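Local coordinates for putative diflavin flavoprotein A 5 (Nostoc sp. PCC 7120, PDB 4FEK) that probably passes electrons from NADH to oxygen, reducing it to water, the fragment here being its N-terminal metallo-beta-lactamase-like domain, at residues Y35-G40 with Q197-N202; D173-A178 with C203-H208; P207-V212 with D248-Q253. One frame throughout, in Å; residues are numbered along the deposited sequence.

Interaction 1 of 3, residues Y35-G40 with Q197-N202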
ATOM      1  N   TYR A  35      -5.581   7.289  14.910  1.00 18.39           N
ATOM      2  CA  TYR A  35      -4.324   7.572  15.609  1.00 21.44           C
ATOM      3  C   TYR A  35      -4.516   7.690  17.119  1.00 24.88           C
ATOM      4  O   TYR A  35      -3.557   7.973  17.837  1.00 24.47           O
ATOM      5  CB  TYR A  35      -3.672   8.857  15.074  1.00 24.34           C
ATOM      6  CG  TYR A  35      -3.393   8.790  13.591  1.00 21.72           C
ATOM      7  CD1 TYR A  35      -2.260   8.151  13.109  1.00 24.20           C
ATOM      8  CD2 TYR A  35      -4.285   9.339  12.676  1.00 22.94           C
ATOM      9  CE1 TYR A  35      -2.013   8.059  11.735  1.00 23.46           C
ATOM     10  CE2 TYR A  35      -4.045   9.268  11.314  1.00 25.67           C
ATOM     11  CZ  TYR A  35      -2.904   8.624  10.856  1.00 24.09           C
ATOM     12  OH  TYR A  35      -2.669   8.545   9.511  1.00 30.38           O
ATOM     13  N   ALA A  36      -5.743   7.423  17.584  1.00 22.85           N
ATOM     14  CA  ALA A  36      -6.138   7.727  18.964  1.00 25.60           C
ATOM     15  C   ALA A  36      -5.460   6.865  20.023  1.00 27.38           C
ATOM     16  O   ALA A  36      -5.556   7.165  21.212  1.00 30.22           O
ATOM     17  CB  ALA A  36      -7.665   7.674  19.126  1.00 28.68           C
ATOM     18  N   LEU A  37      -4.788   5.798  19.599  1.00 26.01           N
ATOM     19  CA  LEU A  37      -3.945   5.019  20.511  1.00 28.63           C
ATOM     20  C   LEU A  37      -2.584   5.688  20.750  1.00 34.41           C
ATOM     21  O   LEU A  37      -1.805   5.210  21.566  1.00 31.32           O
ATOM     22  CB  LEU A  37      -3.731   3.594  19.990  1.00 26.16           C
ATOM     23  CG  LEU A  37      -4.703   2.501  20.449  1.00 45.96           C
ATOM     24  CD1 LEU A  37      -6.104   3.044  20.700  1.00 45.55           C
ATOM     25  CD2 LEU A  37      -4.753   1.358  19.457  1.00 24.12           C
ATOM     26  N   GLU A  38      -2.324   6.783  20.034  1.00 28.52           N
ATOM     27  CA  GLU A  38      -1.119   7.613  20.197  1.00 30.01           C
ATOM     28  C   GLU A  38       0.179   6.806  20.141  1.00 29.84           C
ATOM     29  O   GLU A  38       1.010   6.892  21.037  1.00 32.38           O
ATOM     30  CB  GLU A  38      -1.178   8.436  21.498  1.00 33.72           C
ATOM     31  CG  GLU A  38      -2.506   9.204  21.719  1.00 44.86           C
ATOM     32  CD  GLU A  38      -2.660  10.455  20.837  1.00 44.73           C
ATOM     33  OE1 GLU A  38      -1.699  11.247  20.720  1.00 34.52           O
ATOM     34  OE2 GLU A  38      -3.755  10.655  20.263  1.00 38.92           O
ATOM     35  N   ARG A  39       0.351   6.015  19.085  1.00 27.03           N
ATOM     36  CA  ARG A  39       1.569   5.217  18.941  1.00 26.76           C
ATOM     37  C   ARG A  39       2.297   5.534  17.636  1.00 24.54           C
ATOM     38  O   ARG A  39       3.194   4.806  17.224  1.00 26.42           O
ATOM     39  CB  ARG A  39       1.265   3.717  19.047  1.00 26.11           C
ATOM     40  CG  ARG A  39       0.917   3.278  20.479  1.00 38.92           C
ATOM     41  CD  ARG A  39       0.164   1.950  20.529  1.00 37.55           C
ATOM     42  NE  ARG A  39      -0.245   1.642  21.902  1.00 44.38           N
ATOM     43  CZ  ARG A  39      -1.109   0.692  22.245  1.00 44.31           C
ATOM     44  NH1 ARG A  39      -1.677  -0.063  21.315  1.00 39.28           N
ATOM     45  NH2 ARG A  39      -1.404   0.497  23.528  1.00 46.63           N
ATOM     46  N   GLY A  40       1.908   6.632  17.000  1.00 24.57           N
ATOM     47  CA  GLY A  40       2.505   7.020  15.736  1.00 23.61           C
ATOM     48  C   GLY A  40       1.999   6.138  14.620  1.00 22.13           C
ATOM     49  O   GLY A  40       0.952   5.483  14.748  1.00 20.58           O
ATOM     50  N   GLN A 197      -3.534  -3.900  15.411  1.00 19.70           N
ATOM     51  CA  GLN A 197      -4.153  -4.422  14.186  1.00 19.04           C
ATOM     52  C   GLN A 197      -5.675  -4.510  14.329  1.00 16.73           C
ATOM     53  O   GLN A 197      -6.417  -4.229  13.386  1.00 15.71           O
ATOM     54  CB  GLN A 197      -3.598  -5.807  13.850  1.00 25.32           C
ATOM     55  CG  GLN A 197      -2.145  -5.807  13.336  1.00 25.71           C
ATOM     56  CD  GLN A 197      -1.523  -7.195  13.410  1.00 21.57           C
ATOM     57  OE1 GLN A 197      -1.914  -8.012  14.248  1.00 30.06           O
ATOM     58  NE2 GLN A 197      -0.598  -7.484  12.502  1.00 26.67           N
ATOM     59  N   ARG A 198      -6.141  -4.894  15.511  1.00 19.02           N
ATOM     60  CA  ARG A 198      -7.580  -4.967  15.753  1.00 19.29           C
ATOM     61  C   ARG A 198      -8.235  -3.586  15.745  1.00 18.43           C
ATOM     62  O   ARG A 198      -9.320  -3.390  15.168  1.00 16.97           O
ATOM     63  CB  ARG A 198      -7.844  -5.660  17.088  1.00 22.30           C
ATOM     64  CG  ARG A 198      -9.296  -5.989  17.346  1.00 27.25           C
ATOM     65  CD  ARG A 198      -9.408  -6.770  18.674  1.00 38.67           C
ATOM     66  NE  ARG A 198     -10.625  -7.574  18.749  1.00 53.12           N
ATOM     67  CZ  ARG A 198     -10.659  -8.853  19.121  1.00 64.57           C
ATOM     68  NH1 ARG A 198      -9.541  -9.490  19.453  1.00 67.89           N
ATOM     69  NH2 ARG A 198     -11.814  -9.502  19.161  1.00 67.99           N
ATOM     70  N   TYR A 199      -7.584  -2.623  16.394  1.00 19.56           N
ATOM     71  CA  TYR A 199      -8.090  -1.260  16.428  1.00 17.92           C
ATOM     72  C   TYR A 199      -8.152  -0.682  15.012  1.00 19.29           C
ATOM     73  O   TYR A 199      -9.088   0.030  14.645  1.00 15.45           O
ATOM     74  CB  TYR A 199      -7.204  -0.393  17.340  1.00 23.07           C
ATOM     75  CG  TYR A 199      -7.732   1.012  17.498  1.00 25.09           C
ATOM     76  CD1 TYR A 199      -8.927   1.244  18.179  1.00 27.96           C
ATOM     77  CD2 TYR A 199      -7.055   2.107  16.950  1.00 23.81           C
ATOM     78  CE1 TYR A 199      -9.430   2.521  18.325  1.00 29.05           C
ATOM     79  CE2 TYR A 199      -7.550   3.397  17.088  1.00 26.87           C
ATOM     80  CZ  TYR A 199      -8.745   3.598  17.780  1.00 29.53           C
ATOM     81  OH  TYR A 199      -9.269   4.863  17.924  1.00 26.73           O
ATOM     82  N   TYR A 200      -7.134  -1.003  14.215  1.00 18.57           N
ATOM     83  CA  TYR A 200      -7.062  -0.557  12.836  1.00 15.46           C
ATOM     84  C   TYR A 200      -8.245  -1.116  12.043  1.00 13.01           C
ATOM     85  O   TYR A 200      -8.901  -0.374  11.312  1.00 10.70           O
ATOM     86  CB  TYR A 200      -5.722  -0.995  12.235  1.00 11.53           C
ATOM     87  CG  TYR A 200      -5.451  -0.542  10.819  1.00 14.02           C
ATOM     88  CD1 TYR A 200      -5.969  -1.256   9.748  1.00 10.00           C
ATOM     89  CD2 TYR A 200      -4.623   0.567  10.551  1.00 15.70           C
ATOM     90  CE1 TYR A 200      -5.701  -0.906   8.451  1.00 10.94           C
ATOM     91  CE2 TYR A 200      -4.335   0.939   9.211  1.00 13.99           C
ATOM     92  CZ  TYR A 200      -4.881   0.195   8.183  1.00 15.64           C
ATOM     93  OH  TYR A 200      -4.649   0.526   6.869  1.00 16.80           O
ATOM     94  N   PHE A 201      -8.508  -2.411  12.191  1.00 14.15           N
ATOM     95  CA  PHE A 201      -9.661  -3.036  11.550  1.00 16.06           C
ATOM     96  C   PHE A 201     -10.964  -2.301  11.940  1.00 15.47           C
ATOM     97  O   PHE A 201     -11.757  -1.929  11.082  1.00 15.25           O
ATOM     98  CB  PHE A 201      -9.776  -4.501  11.939  1.00 13.28           C
ATOM     99  CG  PHE A 201     -10.948  -5.208  11.299  1.00 17.94           C
ATOM    100  CD1 PHE A 201     -12.220  -5.168  11.887  1.00 19.33           C
ATOM    101  CD2 PHE A 201     -10.779  -5.917  10.114  1.00 15.87           C
ATOM    102  CE1 PHE A 201     -13.291  -5.795  11.293  1.00 20.06           C
ATOM    103  CE2 PHE A 201     -11.848  -6.562   9.512  1.00 17.23           C
ATOM    104  CZ  PHE A 201     -13.101  -6.515  10.102  1.00 17.66           C
ATOM    105  N   ASN A 202     -11.165  -2.111  13.237  1.00 17.14           N
ATOM    106  CA  ASN A 202     -12.356  -1.445  13.740  1.00 19.08           C
ATOM    107  C   ASN A 202     -12.525  -0.004  13.281  1.00 22.78           C
ATOM    108  O   ASN A 202     -13.658   0.442  13.065  1.00 17.55           O
ATOM    109  CB  ASN A 202     -12.425  -1.555  15.261  1.00 20.59           C
ATOM    110  CG  ASN A 202     -12.737  -2.982  15.717  1.00 23.64           C
ATOM    111  OD1 ASN A 202     -13.431  -3.715  15.024  1.00 27.96           O
ATOM    112  ND2 ASN A 202     -12.224  -3.372  16.878  1.00 29.10           N
TER
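L37 and Y199 make most of this contact, and they meet through a CH-pi interaction. CD1 of L37 stands 3.8 Å from the centroid of the Y199 ring and only 6° off the ring normal, so the methyl sits squarely over one face. CD2 of L37 lies on that same side but out by the rim, 3.5 Å from CD2 of Y199 and 3.7 Å from its CB. The leucine thus straddles the ring and the start of its stem, and the two side chains run past each other in opposite directions. The ring reaches the loop because Y199 holds CG anti to its own nitrogen (chi1 -176°), which sends the aromatic group out from helix 194-205. L37 has a first torsion of -92°, away from the staggered positions, possibly in adjusting to the ring.

The methyl of A36 closes obliquely on the hydroxyl end of Y199, CB lying 3.5 Å from OH and, as an apolar contact, 4.4 Å from CZ.

Both loop residues occupy the corners of a type I beta turn running from Y35 to E38, closed by E38 N to Y35 O at 2.8 Å. The turn belongs to the connection between strands 18-25 and 41-49 of the seven-stranded sheet of the metallo-beta-lactamase fold, so the contact ties this connection to the helix near the protein surface. The burial is modest, 162 Å² summed over both sides.

Polar interactions flank the apolar patch. The hydroxyl of Y199 is hydrogen-bonded to the carbonyl oxygen of I33, just before the turn, holding the ring's far end beyond the part that L37 overlies and probably limiting its swing. R39 adds charge pairing to the helix start through salt bridges with E195 and D196.

Interaction 2 of 3, residues D173-A178 with C203-H208. With PO4 (phosphate ion), chain E.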
ATOM      1  N   ASP A 173      -1.659  -2.416   0.606  1.00 14.84           N
ATOM      2  CA  ASP A 173      -1.960  -0.995   0.866  1.00 17.32           C
ATOM      3  C   ASP A 173      -2.750  -0.860   2.178  1.00 15.52           C
ATOM      4  O   ASP A 173      -2.237  -1.217   3.235  1.00 14.33           O
ATOM      5  CB  ASP A 173      -2.756  -0.412  -0.316  1.00 17.51           C
ATOM      6  CG  ASP A 173      -2.875   1.108  -0.268  1.00 34.10           C
ATOM      7  OD1 ASP A 173      -2.203   1.756   0.572  1.00 36.01           O
ATOM      8  OD2 ASP A 173      -3.653   1.655  -1.086  1.00 39.07           O
ATOM      9  N   LYS A 174      -4.001  -0.382   2.111  1.00 13.64           N
ATOM     10  CA  LYS A 174      -4.794  -0.183   3.335  1.00  7.70           C
ATOM     11  C   LYS A 174      -5.182  -1.464   4.061  1.00 12.87           C
ATOM     12  O   LYS A 174      -5.536  -1.415   5.237  1.00 12.62           O
ATOM     13  CB  LYS A 174      -6.067   0.642   3.060  1.00 12.86           C
ATOM     14  CG  LYS A 174      -5.813   2.081   2.649  1.00 11.58           C
ATOM     15  CD  LYS A 174      -5.153   2.888   3.769  1.00 18.17           C
ATOM     16  CE  LYS A 174      -4.839   4.323   3.296  1.00 19.56           C
ATOM     17  NZ  LYS A 174      -4.437   5.223   4.415  1.00 16.68           N
ATOM     18  N   ILE A 175      -5.175  -2.610   3.380  1.00 12.45           N
ATOM     19  CA  ILE A 175      -5.637  -3.825   4.063  1.00 15.15           C
ATOM     20  C   ILE A 175      -4.541  -4.414   4.969  1.00 16.81           C
ATOM     21  O   ILE A 175      -3.375  -4.469   4.564  1.00 13.02           O
ATOM     22  CB  ILE A 175      -6.157  -4.905   3.094  1.00 13.87           C
ATOM     23  CG1 ILE A 175      -7.009  -4.297   1.970  1.00 22.46           C
ATOM     24  CG2 ILE A 175      -6.939  -5.984   3.873  1.00 18.51           C
ATOM     25  CD1 ILE A 175      -8.227  -3.526   2.449  1.00 24.97           C
ATOM     26  N   PHE A 176      -4.934  -4.852   6.170  1.00 12.89           N
ATOM     27  CA  PHE A 176      -4.064  -5.569   7.137  1.00 10.41           C
ATOM     28  C   PHE A 176      -3.035  -4.759   7.927  1.00 15.53           C
ATOM     29  O   PHE A 176      -2.149  -5.358   8.552  1.00 14.90           O
ATOM     30  CB  PHE A 176      -3.286  -6.734   6.489  1.00 11.29           C
ATOM     31  CG  PHE A 176      -4.129  -7.721   5.782  1.00 14.30           C
ATOM     32  CD1 PHE A 176      -5.025  -8.523   6.479  1.00 13.62           C
ATOM     33  CD2 PHE A 176      -4.007  -7.882   4.410  1.00 12.38           C
ATOM     34  CE1 PHE A 176      -5.791  -9.448   5.816  1.00 20.50           C
ATOM     35  CE2 PHE A 176      -4.762  -8.810   3.745  1.00 18.30           C
ATOM     36  CZ  PHE A 176      -5.662  -9.595   4.443  1.00 20.19           C
ATOM     37  N   GLY A 177      -3.125  -3.431   7.903  1.00 15.45           N
ATOM     38  CA  GLY A 177      -2.111  -2.615   8.560  1.00 20.40           C
ATOM     39  C   GLY A 177      -2.348  -2.304  10.026  1.00 19.61           C
ATOM     40  O   GLY A 177      -3.253  -2.872  10.691  1.00 15.02           O
ATOM     41  N   ALA A 178      -1.530  -1.391  10.550  1.00 16.36           N
ATOM     42  CA  ALA A 178      -1.684  -0.929  11.933  1.00 16.68           C
ATOM     43  C   ALA A 178      -1.020   0.418  12.086  1.00 16.74           C
ATOM     44  O   ALA A 178       0.054   0.636  11.533  1.00 17.18           O
ATOM     45  CB  ALA A 178      -1.074  -1.938  12.919  1.00 16.77           C
ATOM     46  N   CYS A 203     -11.407   0.716  13.126  1.00 16.42           N
ATOM     47  CA  CYS A 203     -11.443   2.089  12.643  1.00 16.42           C
ATOM     48  C   CYS A 203     -11.725   2.162  11.155  1.00 20.00           C
ATOM     49  O   CYS A 203     -12.599   2.919  10.731  1.00 18.21           O
ATOM     50  CB  CYS A 203     -10.113   2.830  12.906  1.00 19.07           C
ATOM     51  SG  CYS A 203      -9.872   3.277  14.580  1.00 28.11           S
ATOM     52  N   LEU A 204     -10.991   1.370  10.372  1.00 17.83           N
ATOM     53  CA  LEU A 204     -10.944   1.542   8.915  1.00 18.35           C
ATOM     54  C   LEU A 204     -11.583   0.444   8.043  1.00 17.91           C
ATOM     55  O   LEU A 204     -11.914   0.692   6.883  1.00 17.32           O
ATOM     56  CB  LEU A 204      -9.487   1.655   8.492  1.00 19.29           C
ATOM     57  CG  LEU A 204      -8.695   2.818   9.078  1.00 26.95           C
ATOM     58  CD1 LEU A 204      -7.255   2.761   8.592  1.00 28.17           C
ATOM     59  CD2 LEU A 204      -9.341   4.142   8.664  1.00 33.50           C
HETATM   60  N   MSE A 205     -11.694  -0.769   8.564  1.00 14.03           N
HETATM   61  CA  MSE A 205     -12.186  -1.901   7.766  1.00 17.47           C
HETATM   62  C   MSE A 205     -13.625  -2.249   8.107  1.00 15.23           C
HETATM   63  O   MSE A 205     -14.426  -2.566   7.219  1.00 16.75           O
HETATM   64  CB  MSE A 205     -11.354  -3.166   8.014  1.00 16.33           C
HETATM   65  CG  MSE A 205      -9.845  -3.021   7.674  1.00 22.06           C
HETATM   66 SE   MSE A 205      -9.544  -2.969   5.751  0.90 29.23          SE
HETATM   67  CE  MSE A 205      -9.892  -4.815   5.281  1.00135.19           C
ATOM     68  N   ALA A 206     -13.929  -2.214   9.403  1.00 16.39           N
ATOM     69  CA  ALA A 206     -15.197  -2.728   9.921  1.00 19.48           C
ATOM     70  C   ALA A 206     -16.457  -2.191   9.217  1.00 20.98           C
ATOM     71  O   ALA A 206     -17.372  -2.972   8.926  1.00 21.42           O
ATOM     72  CB  ALA A 206     -15.288  -2.531  11.448  1.00 19.37           C
ATOM     73  N   PRO A 207     -16.511  -0.885   8.912  1.00 18.45           N
ATOM     74  CA  PRO A 207     -17.738  -0.423   8.240  1.00 24.35           C
ATOM     75  C   PRO A 207     -17.957  -1.027   6.850  1.00 26.62           C
ATOM     76  O   PRO A 207     -19.042  -0.899   6.286  1.00 22.61           O
ATOM     77  CB  PRO A 207     -17.514   1.089   8.097  1.00 21.69           C
ATOM     78  CG  PRO A 207     -16.496   1.430   9.145  1.00 22.59           C
ATOM     79  CD  PRO A 207     -15.594   0.241   9.207  1.00 21.58           C
ATOM     80  N   HIS A 208     -16.942  -1.676   6.299  1.00 18.83           N
ATOM     81  CA  HIS A 208     -17.042  -2.219   4.956  1.00 17.38           C
ATOM     82  C   HIS A 208     -16.859  -3.736   5.007  1.00 18.19           C
ATOM     83  O   HIS A 208     -16.273  -4.329   4.110  1.00 16.61           O
ATOM     84  CB  HIS A 208     -15.961  -1.579   4.083  1.00 27.31           C
ATOM     85  CG  HIS A 208     -15.735  -0.127   4.382  1.00 33.60           C
ATOM     86  ND1 HIS A 208     -16.674   0.848   4.104  1.00 32.63           N
ATOM     87  CD2 HIS A 208     -14.679   0.516   4.947  1.00 34.00           C
ATOM     88  CE1 HIS A 208     -16.210   2.026   4.487  1.00 38.05           C
ATOM     89  NE2 HIS A 208     -15.001   1.854   4.998  1.00 40.64           N
TER
HETATM   90  P   PO4 E 303      -4.531   8.601   2.578  1.00 21.89           P
HETATM   91  O1  PO4 E 303      -3.632   9.233   1.509  1.00 24.33           O
HETATM   92  O2  PO4 E 303      -5.086   9.716   3.400  1.00 23.75           O
HETATM   93  O3  PO4 E 303      -5.625   7.887   1.836  1.00 22.80           O
HETATM   94  O4  PO4 E 303      -3.679   7.685   3.423  1.00 22.92           O
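I175 and M205 meet beside an anion pocket of the metallo-beta-lactamase fold, where the loop leaving strand 169-173 packs against the end of helix 194-205. K174, preceding I175, points its amine into the pocket: NZ donates to O4 of the phosphate at 2.8 Å and is also hydrogen-bonded to NE2 of H231. H87, S89, N91 and R92 complete the grip on the ion, which probably came from the crystallisation liquor. H87 to R92 follow strand 80-84, K174 strand 169-173 and H231 strand 226-229; in relatives of this fold the metals sit at such strand ends, between the two sheets.

The contact itself is apolar and buried. M205, a selenomethionine, bends at its second and third torsions (-73° and -72°), folding its tip against I175, and the two side chains cross at about a right angle. The terminal methyl CE lies 3.5 Å from both CG2 and CD1 of I175; the CG2 pair is slightly tighter than ordinary van der Waals contact. CG2 also rests over the rim of the F176 ring, 3.5 Å above the plane. SE of M205 faces CD1 of I175 at 3.6 Å and O of K174, already hydrogen-bonded to OH of Y200, at 4.3 Å.

Interaction 3 of 3, residues P207-V212 with D248-Q253; sequences PHAIHV and DWSKAQ
A209 and S250 bring two helices together at very short range: CA of A209 lies 5.0 Å from CA of S250, and CB of A209 lies 4.3 Å from CB of S250. This is the tight part of the contact between the first turn of helix 209-219 and the long helix 239-258. Small side chains permit it, because CB of A209 can settle directly against the opposite backbone, 3.7 Å from O of S250. Q253, one turn further along its helix, fills in beside the same methyl, with both its CB and its CG 3.9 Å from CB of A209. One turn beyond A209, V212 presses CG1 to 3.3 Å from OG of S250. CG1 is anti to the nitrogen of V212 (chi1 175°), an orientation that turns this branch toward the serine. M205 and Y246 also pack on V212, and F201 on S250, so helix 194-205 contributes to the same packed layer.

The outer side is looser. I210 and A252 point away from the opposing segment and are exposed, and K251 likewise leaves the interface. Its amine reaches back within its own helix: NZ forms a salt bridge with OD1 of D248 at 2.8 Å, meeting the carboxylate on its anti side and 23° out of plane. H208, at the N-cap position just before helix 209-219, also points away from the other segment.

The hydroxyl of S250 sits within the tight, buried part, yet it is hydrogen-bonded to the carbonyl oxygen of Y246 in its own helix. Its need is met locally and no polar pairing joins the two segments, so what holds them to each other is probably close fit and burial, 183 Å² over both sides.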
ATOM      1  N   PRO A 207     -16.511  -0.885   8.912  1.00 18.45           N
ATOM      2  CA  PRO A 207     -17.738  -0.423   8.240  1.00 24.35           C
ATOM      3  C   PRO A 207     -17.957  -1.027   6.850  1.00 26.62           C
ATOM      4  O   PRO A 207     -19.042  -0.899   6.286  1.00 22.61           O
ATOM      5  CB  PRO A 207     -17.514   1.089   8.097  1.00 21.69           C
ATOM      6  CG  PRO A 207     -16.496   1.430   9.145  1.00 22.59           C
ATOM      7  CD  PRO A 207     -15.594   0.241   9.207  1.00 21.58           C
ATOM      8  N   HIS A 208     -16.942  -1.676   6.299  1.00 18.83           N
ATOM      9  CA  HIS A 208     -17.042  -2.219   4.956  1.00 17.38           C
ATOM     10  C   HIS A 208     -16.859  -3.736   5.007  1.00 18.19           C
ATOM     11  O   HIS A 208     -16.273  -4.329   4.110  1.00 16.61           O
ATOM     12  CB  HIS A 208     -15.961  -1.579   4.083  1.00 27.31           C
ATOM     13  CG  HIS A 208     -15.735  -0.127   4.382  1.00 33.60           C
ATOM     14  ND1 HIS A 208     -16.674   0.848   4.104  1.00 32.63           N
ATOM     15  CD2 HIS A 208     -14.679   0.516   4.947  1.00 34.00           C
ATOM     16  CE1 HIS A 208     -16.210   2.026   4.487  1.00 38.05           C
ATOM     17  NE2 HIS A 208     -15.001   1.854   4.998  1.00 40.64           N
ATOM     18  N   ALA A 209     -17.370  -4.366   6.060  1.00 21.72           N
ATOM     19  CA  ALA A 209     -17.104  -5.790   6.290  1.00 21.99           C
ATOM     20  C   ALA A 209     -17.424  -6.740   5.121  1.00 21.33           C
ATOM     21  O   ALA A 209     -16.660  -7.676   4.867  1.00 18.74           O
ATOM     22  CB  ALA A 209     -17.796  -6.267   7.575  1.00 24.40           C
ATOM     23  N   ILE A 210     -18.544  -6.540   4.417  1.00 16.93           N
ATOM     24  CA  ILE A 210     -18.822  -7.426   3.278  1.00 22.40           C
ATOM     25  C   ILE A 210     -17.763  -7.278   2.173  1.00 15.92           C
ATOM     26  O   ILE A 210     -17.441  -8.243   1.487  1.00 17.16           O
ATOM     27  CB  ILE A 210     -20.224  -7.234   2.659  1.00 24.83           C
ATOM     28  CG1 ILE A 210     -20.408  -5.796   2.191  1.00 25.68           C
ATOM     29  CG2 ILE A 210     -21.330  -7.683   3.643  1.00 29.39           C
ATOM     30  CD1 ILE A 210     -21.626  -5.602   1.302  1.00 36.69           C
ATOM     31  N   HIS A 211     -17.222  -6.078   2.007  1.00 17.28           N
ATOM     32  CA  HIS A 211     -16.134  -5.920   1.047  1.00 18.68           C
ATOM     33  C   HIS A 211     -14.824  -6.515   1.541  1.00 21.10           C
ATOM     34  O   HIS A 211     -14.040  -7.006   0.740  1.00 16.22           O
ATOM     35  CB  HIS A 211     -15.948  -4.463   0.647  1.00 15.86           C
ATOM     36  CG  HIS A 211     -17.029  -3.960  -0.248  1.00 17.96           C
ATOM     37  ND1 HIS A 211     -18.218  -3.469   0.241  1.00 17.02           N
ATOM     38  CD2 HIS A 211     -17.116  -3.905  -1.598  1.00 18.81           C
ATOM     39  CE1 HIS A 211     -18.992  -3.118  -0.774  1.00 22.77           C
ATOM     40  NE2 HIS A 211     -18.344  -3.360  -1.898  1.00 20.78           N
ATOM     41  N   VAL A 212     -14.573  -6.468   2.848  1.00 17.49           N
ATOM     42  CA  VAL A 212     -13.375  -7.140   3.375  1.00 16.13           C
ATOM     43  C   VAL A 212     -13.427  -8.635   3.079  1.00 15.80           C
ATOM     44  O   VAL A 212     -12.433  -9.234   2.680  1.00 16.34           O
ATOM     45  CB  VAL A 212     -13.254  -6.918   4.884  1.00 17.64           C
ATOM     46  CG1 VAL A 212     -12.092  -7.714   5.463  1.00 17.76           C
ATOM     47  CG2 VAL A 212     -13.122  -5.437   5.156  1.00 19.18           C
ATOM     48  N   ASP A 248     -12.825 -13.534  10.916  1.00 25.83           N
ATOM     49  CA  ASP A 248     -13.686 -13.618  12.102  1.00 29.47           C
ATOM     50  C   ASP A 248     -14.293 -12.261  12.471  1.00 25.13           C
ATOM     51  O   ASP A 248     -15.488 -12.161  12.727  1.00 26.00           O
ATOM     52  CB  ASP A 248     -12.941 -14.191  13.307  1.00 29.46           C
ATOM     53  CG  ASP A 248     -12.445 -15.609  13.076  1.00 37.31           C
ATOM     54  OD1 ASP A 248     -12.986 -16.302  12.185  1.00 32.88           O
ATOM     55  OD2 ASP A 248     -11.497 -16.015  13.786  1.00 40.22           O
ATOM     56  N   TRP A 249     -13.454 -11.229  12.505  1.00 23.10           N
ATOM     57  CA  TRP A 249     -13.905  -9.874  12.790  1.00 21.21           C
ATOM     58  C   TRP A 249     -14.958  -9.408  11.774  1.00 23.94           C
ATOM     59  O   TRP A 249     -15.923  -8.748  12.142  1.00 26.01           O
ATOM     60  CB  TRP A 249     -12.722  -8.895  12.810  1.00 19.50           C
ATOM     61  CG  TRP A 249     -11.692  -9.166  13.891  1.00 21.21           C
ATOM     62  CD1 TRP A 249     -11.887  -9.820  15.073  1.00 30.75           C
ATOM     63  CD2 TRP A 249     -10.314  -8.783  13.867  1.00 20.55           C
ATOM     64  NE1 TRP A 249     -10.711  -9.868  15.785  1.00 32.82           N
ATOM     65  CE2 TRP A 249      -9.732  -9.230  15.065  1.00 30.11           C
ATOM     66  CE3 TRP A 249      -9.517  -8.082  12.947  1.00 18.32           C
ATOM     67  CZ2 TRP A 249      -8.387  -9.015  15.368  1.00 31.71           C
ATOM     68  CZ3 TRP A 249      -8.175  -7.872  13.246  1.00 21.13           C
ATOM     69  CH2 TRP A 249      -7.627  -8.333  14.443  1.00 23.02           C
ATOM     70  N   SER A 250     -14.776  -9.754  10.501  1.00 21.54           N
ATOM     71  CA  SER A 250     -15.749  -9.369   9.472  1.00 20.39           C
ATOM     72  C   SER A 250     -17.119 -10.028   9.659  1.00 21.36           C
ATOM     73  O   SER A 250     -18.146  -9.362   9.544  1.00 21.24           O
ATOM     74  CB  SER A 250     -15.223  -9.665   8.071  1.00 22.78           C
ATOM     75  OG  SER A 250     -14.122  -8.819   7.774  1.00 26.45           O
ATOM     76  N   LYS A 251     -17.151 -11.325   9.927  1.00 27.61           N
ATOM     77  CA  LYS A 251     -18.456 -11.952  10.104  1.00 33.73           C
ATOM     78  C   LYS A 251     -19.166 -11.425  11.352  1.00 30.24           C
ATOM     79  O   LYS A 251     -20.370 -11.238  11.329  1.00 25.65           O
ATOM     80  CB  LYS A 251     -18.410 -13.491  10.028  1.00 39.59           C
ATOM     81  CG  LYS A 251     -17.577 -14.214  11.064  1.00 47.36           C
ATOM     82  CD  LYS A 251     -17.913 -15.715  11.026  1.00 54.76           C
ATOM     83  CE  LYS A 251     -16.928 -16.562  11.810  1.00 59.18           C
ATOM     84  NZ  LYS A 251     -15.567 -16.521  11.182  1.00 62.88           N
ATOM     85  N   ALA A 252     -18.411 -11.132  12.409  1.00 29.22           N
ATOM     86  CA  ALA A 252     -18.972 -10.499  13.608  1.00 29.79           C
ATOM     87  C   ALA A 252     -19.625  -9.140  13.339  1.00 27.98           C
ATOM     88  O   ALA A 252     -20.713  -8.840  13.843  1.00 26.32           O
ATOM     89  CB  ALA A 252     -17.905 -10.348  14.667  1.00 28.99           C
ATOM     90  N   GLN A 253     -18.932  -8.310  12.567  1.00 20.56           N
ATOM     91  CA  GLN A 253     -19.392  -6.978  12.246  1.00 23.36           C
ATOM     92  C   GLN A 253     -20.703  -7.031  11.485  1.00 23.80           C
ATOM     93  O   GLN A 253     -21.576  -6.168  11.656  1.00 21.52           O
ATOM     94  CB  GLN A 253     -18.311  -6.265  11.417  1.00 25.65           C
ATOM     95  CG  GLN A 253     -18.601  -4.819  11.148  1.00 30.99           C
ATOM     96  CD  GLN A 253     -18.816  -4.020  12.420  1.00 30.34           C
ATOM     97  OE1 GLN A 253     -19.732  -3.206  12.493  1.00 35.69           O
ATOM     98  NE2 GLN A 253     -17.981  -4.252  13.429  1.00 28.68           N
TER

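How the interactions relate
Helix 194-205 ties the set together: interaction 1 uses its middle and interaction 2 its last turn, with centres 10 Å apart. Interaction 3 takes up the chain at P207 and H208, shared with interaction 2, again 10 Å between centres, whereas interactions 1 and 3 lie 17 Å apart. Along the sequence interactions 1 and 2 alternate their segments, and interaction 1 closes before interaction 3 opens. Direct bridges exist: N of A206 probably hydrogen-bonds O of F201, R198 packs on W249, and O of A206 lies against CG of Q253. The helix thus touches, directly or through its neighbours, a surface loop, the loop by the phosphate pocket, and helices 209-219 and 239-258.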